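Local coordinates for TT1696 protein (Thermus thermophilus, PDB 1UFB) that is of unknown function but belongs to the HEPN family of small helical proteins and may bind DNA, at residues Asp60-Leu65 with Leu120-Glu125. Sequence-based numbering, arbitrary orientation.
Sequences DLLADL and LAFVEE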
# COMPACT_ATOMS: atom_id res chain seq x y z
N ASP A 60 -1.59 -17.45 6.03
CA ASP A 60 -0.83 -17.77 7.26
C ASP A 60 -1.54 -17.16 8.50
O ASP A 60 -1.51 -17.74 9.58
CB ASP A 60 0.58 -17.17 7.27
CG ASP A 60 1.57 -17.91 6.36
OD1 ASP A 60 1.84 -19.08 6.60
OD2 ASP A 60 2.10 -17.31 5.43
N LEU A 61 -2.08 -15.95 8.34
CA LEU A 61 -2.74 -15.25 9.43
C LEU A 61 -3.91 -16.06 10.01
O LEU A 61 -4.13 -16.06 11.25
CB LEU A 61 -3.22 -13.85 8.97
CG LEU A 61 -1.97 -12.93 8.82
CD1 LEU A 61 -2.38 -11.54 8.23
CD2 LEU A 61 -1.30 -12.73 10.16
N LEU A 62 -4.63 -16.75 9.12
CA LEU A 62 -5.74 -17.59 9.51
C LEU A 62 -5.25 -18.92 10.08
O LEU A 62 -5.86 -19.46 10.96
CB LEU A 62 -6.60 -17.93 8.31
CG LEU A 62 -7.54 -16.81 7.81
CD1 LEU A 62 -8.18 -17.23 6.47
CD2 LEU A 62 -8.61 -16.55 8.84
N ALA A 63 -4.17 -19.47 9.52
CA ALA A 63 -3.63 -20.77 9.96
C ALA A 63 -2.99 -20.73 11.31
O ALA A 63 -2.95 -21.76 12.00
CB ALA A 63 -2.57 -21.29 8.93
N ASP A 64 -2.47 -19.58 11.69
CA ASP A 64 -1.77 -19.46 12.95
C ASP A 64 -2.68 -19.11 14.14
O ASP A 64 -2.21 -18.92 15.24
CB ASP A 64 -0.67 -18.38 12.83
CG ASP A 64 0.44 -18.75 11.80
OD1 ASP A 64 0.56 -19.94 11.37
OD2 ASP A 64 1.20 -17.82 11.40
N LEU A 65 -3.98 -18.99 13.91
CA LEU A 65 -4.89 -18.64 15.02
C LEU A 65 -5.03 -19.76 16.08
O LEU A 65 -4.88 -20.94 15.76
CB LEU A 65 -6.26 -18.32 14.47
CG LEU A 65 -6.39 -16.98 13.76
CD1 LEU A 65 -7.75 -16.96 13.03
CD2 LEU A 65 -6.18 -15.82 14.75
N LEU A 120 -13.23 -9.33 8.17
CA LEU A 120 -13.48 -8.36 9.23
C LEU A 120 -14.61 -8.83 10.15
O LEU A 120 -14.50 -8.72 11.40
CB LEU A 120 -13.95 -7.02 8.63
CG LEU A 120 -12.88 -5.96 8.80
CD1 LEU A 120 -12.70 -5.69 10.33
CD2 LEU A 120 -11.57 -6.51 8.11
N ALA A 121 -15.65 -9.37 9.54
CA ALA A 121 -16.85 -9.79 10.35
C ALA A 121 -16.50 -10.99 11.23
O ALA A 121 -16.91 -11.06 12.38
CB ALA A 121 -18.04 -10.12 9.41
N PHE A 122 -15.72 -11.91 10.69
CA PHE A 122 -15.24 -13.10 11.43
C PHE A 122 -14.40 -12.56 12.60
O PHE A 122 -14.59 -12.93 13.77
CB PHE A 122 -14.41 -13.97 10.46
CG PHE A 122 -13.49 -14.97 11.12
CD1 PHE A 122 -13.96 -16.21 11.56
CD2 PHE A 122 -12.12 -14.67 11.28
CE1 PHE A 122 -13.09 -17.12 12.17
CE2 PHE A 122 -11.25 -15.58 11.89
CZ PHE A 122 -11.73 -16.80 12.33
N VAL A 123 -13.47 -11.65 12.32
CA VAL A 123 -12.67 -11.10 13.40
C VAL A 123 -13.53 -10.38 14.47
O VAL A 123 -13.30 -10.52 15.69
CB VAL A 123 -11.60 -10.12 12.83
CG1 VAL A 123 -11.01 -9.29 13.97
CG2 VAL A 123 -10.46 -10.93 12.13
N GLU A 124 -14.49 -9.57 14.03
CA GLU A 124 -15.29 -8.82 15.00
C GLU A 124 -16.06 -9.77 15.92
O GLU A 124 -16.20 -9.53 17.12
CB GLU A 124 -16.24 -7.83 14.30
CG GLU A 124 -15.52 -6.54 13.85
CD GLU A 124 -16.20 -5.81 12.66
OE1 GLU A 124 -17.22 -6.33 12.12
OE2 GLU A 124 -15.68 -4.72 12.26
N GLU A 125 -16.50 -10.89 15.37
CA GLU A 125 -17.21 -11.82 16.21
C GLU A 125 -16.28 -12.69 17.07
O GLU A 125 -16.72 -13.18 18.10
CB GLU A 125 -18.14 -12.68 15.36
CG GLU A 125 -17.67 -14.04 15.04
CD GLU A 125 -18.12 -14.41 13.66
OE1 GLU A 125 -19.05 -13.73 13.18
OE2 GLU A 125 -17.55 -15.35 13.05
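In the helical bundle of this HEPN-family domain, the short helix 58-63 and the turn after it meet the C-terminal part of helix 106-126 through one aromatic side chain, Phe-122, which reaches Leu-62 and Leu-65. The backbones stay well apart, the nearest CA pair being Leu-62 and Val-123 at 10.3 Å, and the long, flat phenyl bridges the gap together with the leucine side chains. Its CG lies anti to the backbone N (chi1 161°), which carries the ring out from its helix toward the two leucines. Leu-65 comes from the opposite direction and sets CD1 against the ring's edge, in plane, 3.9 Å from CE2 of Phe-122 and 4.0 Å from its CZ. Leu-62 slants in beside it, its CD2 4.1 Å from the same CE2 of Phe-122, the ring atom both methyls share. No hydrogen bond joins the segments; the contact is purely apolar, and the branched leucine ends present methyls to the ring without bringing a polar group into this largely buried place. Leu-75 of helix 73-83 touches both Leu-62 and Phe-122, while Val-69 and Pro-72 of the preceding loop also pack on the ring. Leu-65 rests on Leu-45 and His-46 of helix 27-48, the helix whose Leu-42 meets Val-123.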